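Local coordinates for phenolic acid decarboxylase (Sedimentibacter hydroxybenzoicus, PDB 7AE5), which catalyses the reversible, non-oxidative decarboxylation of 4-hydroxybenzoate and 3,4-dihydroxybenzoate, using prenylated FMN and manganese as cofactors, at residues Val28-Ala36 and Leu129-Gln137; Thr65-His74 and Trp314-Leu323. All blocks are in the same frame, centred on the assembly; numbering follows the deposited sequence.

Both contacts tie the N-terminal domain of this UbiD-family enzyme to another part of the chain: contact 1 to the loop Leu129-Gln137 of the FMN-binding domain, contact 2 to the short helical segment Trp314-Leu323 of the C-terminal domain family region. Their centres lie about 19 Å apart and their nearest atoms about 5 Å apart, without touching. In each, the later segment comes near the predicted prenylated FMN site. In contact 1 the side chain of Ile134 is about 8 Å from that of Arg168 and about 12 Å from that of Glu278, the predicted proton donor; in contact 2 the side chain of Leu320 is about 7 Å from that of Thr166. A second copy of the protein borders both contacts.

Contact 1 (Val28-Ala36 and Leu129-Gln137); sequences VNPEPDIAA and LPLYRINEQ
Glu31 OE1 takes the backbone N-H of Arg133 on its anti lone pair (Glu31 OE1 to Arg133 N 3.2 Å, N-H...O angle 140°), and the same oxygen forms a salt bridge with Arg36 of the ShdD chain. A bend at chi2 (81°) carries OE1 toward that N-H, while Glu31 CG packs 3.7 Å from Arg133 CB. The guanidinium of Arg133 runs on to Glu39 and Ser34 of ShdD, so both side chains face the partner protein. The peptides behind them meet through a water, which accepts from Ala35 N and donates to Pro30 O (water to O 2.7 Å) and Arg133 O.

Here the first turn of helix 33-43, with Pro32 at its N-cap after a cis peptide bond, packs on an irregular loop of the FMN-binding domain. Ile34 lays CG2 over one face of the Tyr132 ring in a CH-pi contact, 3.6 Å from the ring centroid. With CG between its backbone N and carbonyl carbon (chi1 60°), Tyr132 sets its ring against Ile34; its CB lies 4.0 Å from Pro30 CB. Next along the helix, Ala35 directs its methyl at the backbone carbonyls of Arg133 and Ile134.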
loop_
_atom_site.group_PDB
_atom_site.type_symbol
_atom_site.label_atom_id
_atom_site.label_comp_id
_atom_site.label_asym_id
_atom_site.label_seq_id
_atom_site.Cartn_x
_atom_site.Cartn_y
_atom_site.Cartn_z
ATOM N N VAL C 28 56.817 -1.655 12.749
ATOM C CA VAL C 28 55.776 -0.793 12.214
ATOM C C VAL C 28 55.501 0.326 13.208
ATOM O O VAL C 28 55.858 0.251 14.386
ATOM C CB VAL C 28 54.479 -1.568 11.904
ATOM C CG1 VAL C 28 54.658 -2.431 10.664
ATOM C CG2 VAL C 28 54.068 -2.409 13.101
ATOM N N ASN C 29 54.863 1.377 12.712
ATOM C CA ASN C 29 54.406 2.444 13.581
ATOM C C ASN C 29 53.112 2.031 14.279
ATOM O O ASN C 29 52.378 1.174 13.781
ATOM C CB ASN C 29 54.174 3.721 12.782
ATOM C CG ASN C 29 55.450 4.498 12.541
ATOM O OD1 ASN C 29 56.376 4.464 13.351
ATOM N ND2 ASN C 29 55.508 5.201 11.417
ATOM N N PRO C 30 52.816 2.616 15.442
ATOM C CA PRO C 30 51.515 2.331 16.074
ATOM C C PRO C 30 50.341 2.780 15.222
ATOM O O PRO C 30 49.371 2.030 15.055
ATOM C CB PRO C 30 51.602 3.094 17.404
ATOM C CG PRO C 30 52.646 4.142 17.178
ATOM C CD PRO C 30 53.648 3.509 16.266
ATOM N N GLU C 31 50.407 3.990 14.671
ATOM C CA GLU C 31 49.386 4.501 13.772
ATOM C C GLU C 31 50.033 4.967 12.477
ATOM O O GLU C 31 51.123 5.551 12.498
ATOM C CB GLU C 31 48.601 5.664 14.401
ATOM C CG GLU C 31 48.059 5.398 15.795
ATOM C CD GLU C 31 49.102 5.585 16.879
ATOM O OE1 GLU C 31 48.875 5.105 18.008
ATOM O OE2 GLU C 31 50.148 6.210 16.597
ATOM N N PRO C 32 49.386 4.727 11.330
ATOM C CA PRO C 32 48.125 3.988 11.257
ATOM C C PRO C 32 48.329 2.525 10.877
ATOM O O PRO C 32 47.396 1.890 10.388
ATOM C CB PRO C 32 47.367 4.734 10.163
ATOM C CG PRO C 32 48.458 5.171 9.216
ATOM C CD PRO C 32 49.732 5.332 10.031
ATOM N N ASP C 33 49.531 1.998 11.123
ATOM C CA ASP C 33 49.913 0.704 10.561
ATOM C C ASP C 33 49.048 -0.430 11.101
ATOM O O ASP C 33 48.469 -1.202 10.327
ATOM C CB ASP C 33 51.389 0.428 10.842
ATOM C CG ASP C 33 52.313 1.209 9.931
ATOM O OD1 ASP C 33 51.867 1.620 8.838
ATOM O OD2 ASP C 33 53.488 1.409 10.308
ATOM N N ILE C 34 48.958 -0.556 12.428
ATOM C CA ILE C 34 48.306 -1.723 13.019
ATOM C C ILE C 34 46.829 -1.762 12.649
ATOM O O ILE C 34 46.287 -2.818 12.298
ATOM C CB ILE C 34 48.509 -1.738 14.545
ATOM C CG1 ILE C 34 49.989 -1.904 14.885
ATOM C CG2 ILE C 34 47.707 -2.864 15.173
ATOM C CD1 ILE C 34 50.303 -1.693 16.349
ATOM N N ALA C 35 46.155 -0.613 12.719
ATOM C CA ALA C 35 44.744 -0.566 12.357
ATOM C C ALA C 35 44.543 -0.810 10.866
ATOM O O ALA C 35 43.627 -1.542 10.470
ATOM C CB ALA C 35 44.148 0.777 12.765
ATOM N N ALA C 36 45.385 -0.204 10.023
ATOM C CA ALA C 36 45.264 -0.408 8.584
ATOM C C ALA C 36 45.492 -1.863 8.206
ATOM O O ALA C 36 44.889 -2.355 7.246
ATOM C CB ALA C 36 46.244 0.493 7.832
ATOM N N LEU C 129 51.318 -3.009 27.152
ATOM C CA LEU C 129 50.509 -3.102 25.948
ATOM C C LEU C 129 50.991 -2.118 24.897
ATOM O O LEU C 129 51.101 -0.918 25.183
ATOM C CB LEU C 129 49.037 -2.824 26.272
ATOM C CG LEU C 129 48.385 -3.710 27.334
ATOM C CD1 LEU C 129 47.005 -3.180 27.690
ATOM C CD2 LEU C 129 48.301 -5.150 26.853
ATOM N N PRO C 130 51.294 -2.575 23.682
ATOM C CA PRO C 130 51.533 -1.630 22.584
ATOM C C PRO C 130 50.239 -0.962 22.146
ATOM O O PRO C 130 49.578 -1.415 21.205
ATOM C CB PRO C 130 52.124 -2.512 21.475
ATOM C CG PRO C 130 52.561 -3.773 22.162
ATOM C CD PRO C 130 51.615 -3.959 23.302
ATOM N N LEU C 131 49.869 0.116 22.832
ATOM C CA LEU C 131 48.587 0.766 22.604
ATOM C C LEU C 131 48.655 1.705 21.406
ATOM O O LEU C 131 49.664 2.380 21.180
ATOM C CB LEU C 131 48.157 1.531 23.855
ATOM C CG LEU C 131 47.733 0.636 25.023
ATOM C CD1 LEU C 131 47.889 1.362 26.351
ATOM C CD2 LEU C 131 46.302 0.152 24.833
ATOM N N TYR C 132 47.562 1.752 20.648
ATOM C CA TYR C 132 47.507 2.488 19.394
ATOM C C TYR C 132 46.079 2.966 19.166
ATOM O O TYR C 132 45.149 2.559 19.867
ATOM C CB TYR C 132 47.984 1.619 18.226
ATOM C CG TYR C 132 47.148 0.375 18.029
ATOM C CD1 TYR C 132 47.350 -0.753 18.814
ATOM C CD2 TYR C 132 46.152 0.331 17.064
ATOM C CE1 TYR C 132 46.584 -1.890 18.641
ATOM C CE2 TYR C 132 45.383 -0.799 16.882
ATOM C CZ TYR C 132 45.601 -1.906 17.672
ATOM O OH TYR C 132 44.832 -3.031 17.486
ATOM N N ARG C 133 45.911 3.833 18.172
ATOM C CA ARG C 133 44.594 4.352 17.823
ATOM C C ARG C 133 43.970 3.469 16.746
ATOM O O ARG C 133 44.541 3.303 15.662
ATOM C CB ARG C 133 44.675 5.801 17.349
ATOM C CG ARG C 133 43.339 6.519 17.437
ATOM C CD ARG C 133 43.377 7.906 16.818
ATOM N NE ARG C 133 44.283 8.809 17.518
ATOM C CZ ARG C 133 44.009 9.396 18.675
ATOM N NH1 ARG C 133 42.875 9.163 19.318
ATOM N NH2 ARG C 133 44.892 10.240 19.199
ATOM N N ILE C 134 42.795 2.917 17.047
ATOM C CA ILE C 134 42.159 1.964 16.141
ATOM C C ILE C 134 41.548 2.684 14.945
ATOM O O ILE C 134 41.759 2.294 13.793
ATOM C CB ILE C 134 41.111 1.129 16.897
ATOM C CG1 ILE C 134 41.724 0.544 18.171
ATOM C CG2 ILE C 134 40.561 0.028 16.003
ATOM C CD1 ILE C 134 40.759 -0.275 18.990
ATOM N N ASN C 135 40.773 3.732 15.194
ATOM C CA ASN C 135 40.188 4.509 14.115
ATOM C C ASN C 135 40.568 5.974 14.267
ATOM O O ASN C 135 40.952 6.431 15.347
ATOM C CB ASN C 135 38.665 4.341 14.067
ATOM C CG ASN C 135 38.242 3.145 13.233
ATOM O OD1 ASN C 135 38.618 3.026 12.066
ATOM N ND2 ASN C 135 37.464 2.251 13.831
ATOM N N GLU C 136 40.451 6.707 13.157
ATOM C CA GLU C 136 41.026 8.047 13.074
ATOM C C GLU C 136 40.431 8.989 14.115
ATOM O O GLU C 136 41.156 9.787 14.723
ATOM C CB GLU C 136 40.825 8.612 11.669
ATOM C CG GLU C 136 42.100 8.725 10.851
ATOM C CD GLU C 136 41.961 9.694 9.691
ATOM O OE1 GLU C 136 41.713 10.892 9.942
ATOM O OE2 GLU C 136 42.100 9.256 8.528
ATOM N N GLN C 137 39.119 8.916 14.337
ATOM C CA GLN C 137 38.421 9.876 15.183
ATOM C C GLN C 137 38.134 9.338 16.578
ATOM O O GLN C 137 37.312 9.915 17.300
ATOM C CB GLN C 137 37.124 10.325 14.513
ATOM C CG GLN C 137 37.339 10.986 13.165
ATOM C CD GLN C 137 38.064 12.313 13.278
ATOM O OE1 GLN C 137 37.699 13.165 14.086
ATOM N NE2 GLN C 137 39.102 12.490 12.470
HETATM O O HOH W 1 46.836 2.036 14.095
HETATM O O HOH W 2 44.002 -3.657 14.320
#

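Contact 2 (Thr65-His74 and Trp314-Leu323); sequences TNVHGSWQNH and WTEIDYLMAL
Thr65, at the end of strand 62-65, brings OG1 to 4.4 Å from Glu316 OE1. Asn66 and Glu316 run past each other in opposite directions, with Asn66 OD1 3.7 Å from Glu316 CB and the amide almost perpendicular to the carboxylate; Asn66 ND2 donates to Pro49 O. A water accepts from Val67 N and lies within hydrogen-bonding distance of Glu316 OE2. The direct bond comes at His68, whose backbone N donates to Glu316 OE2 (N to OE2 2.9 Å, 169°), approaching from above the carboxylate plane. Glu316 delivers that oxygen through an extended chain, CG anti to the backbone N (chi1 -172°), and Lys145 forms a salt bridge with the same OE2 while also donating to His68 ND1. Leu320 CD1 rests over a face of the His68 imidazole in a CH-pi contact, 3.7 Å from the ring centroid.

Gly69, the centre of an inverse gamma turn, and Ser70 spread their backbone over one face of Tyr319, whose opposite face carries Trp314 CE3. Ser70 also caps helix 71-77, its OG accepting from Asn73 N and bonding to Gln48 O. Trp71 receives the edge of Tyr319 on the face of its indole in a T-shaped stack (planes 76° apart, Tyr319 CE1 to Trp71 NE1 3.5 Å), while its six-membered ring meets Trp314, Ala322 and Leu323. Replacing Trp71 with alanine is likely to leave the Tyr319 edge without its aromatic partner and to open a gap beside Trp314, Ala322 and Leu323. His74, bonded through ND1 to Gln89, has Trp71 CZ3 over its ring and touches Leu323 CD1 through CE1 (4.0 Å).

This turn and helix start of the N-terminal domain pack on helix 316-320 of the C-terminal family region. Helix 86-96 meets Trp71 and Leu323, Met346 of strand 340-347 touches Trp71, Trp314, Ala322 and Leu323, and helix 33-43 borders Asn66 and Thr315.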
loop_
_atom_site.group_PDB
_atom_site.type_symbol
_atom_site.label_atom_id
_atom_site.label_comp_id
_atom_site.label_asym_id
_atom_site.label_seq_id
_atom_site.Cartn_x
_atom_site.Cartn_y
_atom_site.Cartn_z
ATOM N N THR C 65 46.133 -9.163 15.781
ATOM C CA THR C 65 44.814 -8.647 15.440
ATOM C C THR C 65 44.165 -9.552 14.402
ATOM O O THR C 65 44.826 -10.374 13.763
ATOM C CB THR C 65 44.891 -7.202 14.921
ATOM O OG1 THR C 65 43.579 -6.627 14.900
ATOM C CG2 THR C 65 45.482 -7.165 13.520
ATOM N N ASN C 66 42.848 -9.383 14.246
ATOM C CA ASN C 66 42.037 -10.194 13.332
ATOM C C ASN C 66 42.130 -11.678 13.681
ATOM O O ASN C 66 42.145 -12.543 12.802
ATOM C CB ASN C 66 42.424 -9.950 11.871
ATOM C CG ASN C 66 41.270 -10.195 10.914
ATOM O OD1 ASN C 66 40.147 -9.753 11.154
ATOM N ND2 ASN C 66 41.542 -10.907 9.825
ATOM N N VAL C 67 42.189 -11.974 14.981
ATOM C CA VAL C 67 42.315 -13.357 15.429
ATOM C C VAL C 67 41.059 -14.150 15.083
ATOM O O VAL C 67 41.141 -15.291 14.612
ATOM C CB VAL C 67 42.620 -13.398 16.938
ATOM C CG1 VAL C 67 42.544 -14.821 17.465
ATOM C CG2 VAL C 67 43.986 -12.788 17.221
ATOM N N HIS C 68 39.885 -13.563 15.303
ATOM C CA HIS C 68 38.610 -14.198 14.994
ATOM C C HIS C 68 38.088 -13.846 13.605
ATOM O O HIS C 68 36.969 -14.237 13.264
ATOM C CB HIS C 68 37.552 -13.801 16.031
ATOM C CG HIS C 68 37.709 -14.472 17.360
ATOM N ND1 HIS C 68 38.633 -14.062 18.296
ATOM C CD2 HIS C 68 37.040 -15.507 17.922
ATOM C CE1 HIS C 68 38.537 -14.824 19.371
ATOM N NE2 HIS C 68 37.577 -15.708 19.170
ATOM N N GLY C 69 38.866 -13.130 12.795
ATOM C CA GLY C 69 38.311 -12.461 11.632
ATOM C C GLY C 69 38.162 -13.242 10.340
ATOM O O GLY C 69 38.483 -12.718 9.269
ATOM N N SER C 70 37.658 -14.471 10.415
ATOM C CA SER C 70 37.363 -15.265 9.228
ATOM C C SER C 70 36.699 -16.556 9.673
ATOM O O SER C 70 36.874 -17.003 10.809
ATOM C CB SER C 70 38.620 -15.578 8.406
ATOM O OG SER C 70 39.463 -16.508 9.069
ATOM N N TRP C 71 35.934 -17.154 8.756
ATOM C CA TRP C 71 35.303 -18.431 9.051
ATOM C C TRP C 71 36.314 -19.561 9.158
ATOM O O TRP C 71 36.012 -20.588 9.774
ATOM C CB TRP C 71 34.247 -18.752 7.995
ATOM C CG TRP C 71 33.053 -17.864 8.115
ATOM C CD1 TRP C 71 32.585 -16.980 7.187
ATOM C CD2 TRP C 71 32.196 -17.742 9.257
ATOM N NE1 TRP C 71 31.472 -16.335 7.671
ATOM C CE2 TRP C 71 31.216 -16.782 8.941
ATOM C CE3 TRP C 71 32.157 -18.359 10.512
ATOM C CZ2 TRP C 71 30.207 -16.423 9.834
ATOM C CZ3 TRP C 71 31.155 -18.003 11.397
ATOM C CH2 TRP C 71 30.193 -17.045 11.053
ATOM N N GLN C 72 37.504 -19.395 8.579
ATOM C CA GLN C 72 38.574 -20.358 8.808
ATOM C C GLN C 72 39.061 -20.286 10.250
ATOM O O GLN C 72 39.172 -21.313 10.930
ATOM C CB GLN C 72 39.728 -20.113 7.833
ATOM C CG GLN C 72 39.489 -20.630 6.419
ATOM C CD GLN C 72 38.407 -19.860 5.684
ATOM O OE1 GLN C 72 38.170 -18.684 5.960
ATOM N NE2 GLN C 72 37.747 -20.522 4.740
ATOM N N ASN C 73 39.350 -19.075 10.733
ATOM C CA ASN C 73 39.760 -18.905 12.124
ATOM C C ASN C 73 38.646 -19.318 13.078
ATOM O O ASN C 73 38.908 -19.906 14.134
ATOM C CB ASN C 73 40.160 -17.451 12.377
ATOM C CG ASN C 73 41.301 -16.998 11.490
ATOM O OD1 ASN C 73 41.657 -17.671 10.524
ATOM N ND2 ASN C 73 41.873 -15.842 11.809
ATOM N N HIS C 74 37.397 -19.007 12.723
ATOM C CA HIS C 74 36.259 -19.411 13.541
ATOM C C HIS C 74 36.142 -20.928 13.608
ATOM O O HIS C 74 35.876 -21.491 14.677
ATOM C CB HIS C 74 34.978 -18.796 12.976
ATOM C CG HIS C 74 33.817 -18.820 13.921
ATOM N ND1 HIS C 74 33.069 -19.953 14.156
ATOM C CD2 HIS C 74 33.265 -17.841 14.678
ATOM C CE1 HIS C 74 32.110 -19.674 15.022
ATOM N NE2 HIS C 74 32.207 -18.398 15.355
ATOM N N TRP C 314 32.134 -6.250 6.740
ATOM C CA TRP C 314 32.468 -7.078 7.899
ATOM C C TRP C 314 33.901 -6.858 8.375
ATOM O O TRP C 314 34.815 -6.659 7.572
ATOM C CB TRP C 314 32.266 -8.562 7.574
ATOM C CG TRP C 314 30.889 -9.080 7.869
ATOM C CD1 TRP C 314 29.703 -8.445 7.632
ATOM C CD2 TRP C 314 30.556 -10.344 8.457
ATOM N NE1 TRP C 314 28.654 -9.235 8.038
ATOM C CE2 TRP C 314 29.151 -10.405 8.550
ATOM C CE3 TRP C 314 31.310 -11.426 8.922
ATOM C CZ2 TRP C 314 28.486 -11.509 9.081
ATOM C CZ3 TRP C 314 30.648 -12.521 9.450
ATOM C CH2 TRP C 314 29.250 -12.554 9.523
ATOM N N THR C 315 34.082 -6.885 9.691
ATOM C CA THR C 315 35.411 -6.911 10.293
ATOM C C THR C 315 35.411 -8.071 11.286
ATOM O O THR C 315 34.527 -8.936 11.275
ATOM C CB THR C 315 35.784 -5.570 10.945
ATOM O OG1 THR C 315 34.888 -5.278 12.021
ATOM C CG2 THR C 315 35.735 -4.436 9.929
ATOM N N GLU C 316 36.415 -8.104 12.168
ATOM C CA GLU C 316 36.507 -9.193 13.136
ATOM C C GLU C 316 35.303 -9.208 14.072
ATOM O O GLU C 316 34.822 -10.280 14.457
ATOM C CB GLU C 316 37.803 -9.079 13.937
ATOM C CG GLU C 316 38.063 -10.269 14.827
ATOM C CD GLU C 316 39.272 -10.081 15.716
ATOM O OE1 GLU C 316 39.988 -9.070 15.554
ATOM O OE2 GLU C 316 39.507 -10.951 16.579
ATOM N N ILE C 317 34.794 -8.026 14.435
ATOM C CA ILE C 317 33.708 -7.938 15.411
ATOM C C ILE C 317 32.479 -8.707 14.942
ATOM O O ILE C 317 31.761 -9.300 15.758
ATOM C CB ILE C 317 33.371 -6.461 15.703
ATOM C CG1 ILE C 317 32.300 -6.355 16.790
ATOM C CG2 ILE C 317 32.914 -5.745 14.438
ATOM C CD1 ILE C 317 32.765 -6.815 18.157
ATOM N N ASP C 318 32.222 -8.727 13.633
ATOM C CA ASP C 318 31.052 -9.437 13.123
ATOM C C ASP C 318 31.150 -10.933 13.386
ATOM O O ASP C 318 30.130 -11.588 13.628
ATOM C CB ASP C 318 30.888 -9.160 11.630
ATOM C CG ASP C 318 30.691 -7.687 11.333
ATOM O OD1 ASP C 318 29.528 -7.232 11.328
ATOM O OD2 ASP C 318 31.700 -6.981 11.123
ATOM N N TYR C 319 32.360 -11.490 13.356
ATOM C CA TYR C 319 32.514 -12.904 13.669
ATOM C C TYR C 319 32.341 -13.170 15.160
ATOM O O TYR C 319 31.958 -14.280 15.547
ATOM C CB TYR C 319 33.873 -13.401 13.175
ATOM C CG TYR C 319 34.027 -13.314 11.671
ATOM C CD1 TYR C 319 33.589 -14.346 10.849
ATOM C CD2 TYR C 319 34.591 -12.195 11.073
ATOM C CE1 TYR C 319 33.721 -14.271 9.473
ATOM C CE2 TYR C 319 34.727 -12.111 9.697
ATOM C CZ TYR C 319 34.291 -13.151 8.903
ATOM O OH TYR C 319 34.423 -13.069 7.534
ATOM N N LEU C 320 32.603 -12.170 16.008
ATOM C CA LEU C 320 32.355 -12.321 17.440
ATOM C C LEU C 320 30.876 -12.262 17.798
ATOM O O LEU C 320 30.528 -12.556 18.946
ATOM C CB LEU C 320 33.100 -11.247 18.242
ATOM C CG LEU C 320 34.595 -11.398 18.543
ATOM C CD1 LEU C 320 34.933 -12.825 18.948
ATOM C CD2 LEU C 320 35.469 -10.940 17.388
ATOM N N MET C 321 30.004 -11.885 16.860
ATOM C CA MET C 321 28.577 -11.773 17.134
ATOM C C MET C 321 27.726 -12.569 16.153
ATOM O O MET C 321 26.500 -12.406 16.144
ATOM C CB MET C 321 28.136 -10.305 17.110
ATOM C CG MET C 321 28.953 -9.387 18.004
ATOM S SD MET C 321 28.788 -7.658 17.525
ATOM C CE MET C 321 27.014 -7.449 17.620
ATOM N N ALA C 322 28.336 -13.428 15.337
ATOM C CA ALA C 322 27.612 -14.054 14.231
ATOM C C ALA C 322 26.757 -15.226 14.706
ATOM O O ALA C 322 25.526 -15.137 14.747
ATOM C CB ALA C 322 28.601 -14.498 13.149
ATOM N N LEU C 323 27.400 -16.339 15.066
ATOM C CA LEU C 323 26.669 -17.558 15.391
ATOM C C LEU C 323 26.193 -17.603 16.837
ATOM O O LEU C 323 25.220 -18.306 17.131
ATOM C CB LEU C 323 27.539 -18.781 15.093
ATOM C CG LEU C 323 27.935 -18.965 13.626
ATOM C CD1 LEU C 323 28.524 -20.346 13.393
ATOM C CD2 LEU C 323 26.738 -18.731 12.716
HETATM O O HOH W 3 40.862 -7.288 14.142
HETATM O O HOH W 4 39.384 -7.082 11.452
HETATM O O HOH W 5 41.944 -10.061 17.267
HETATM O O HOH W 6 35.800 -15.429 6.288
HETATM O O HOH W 7 30.160 -16.576 15.351
#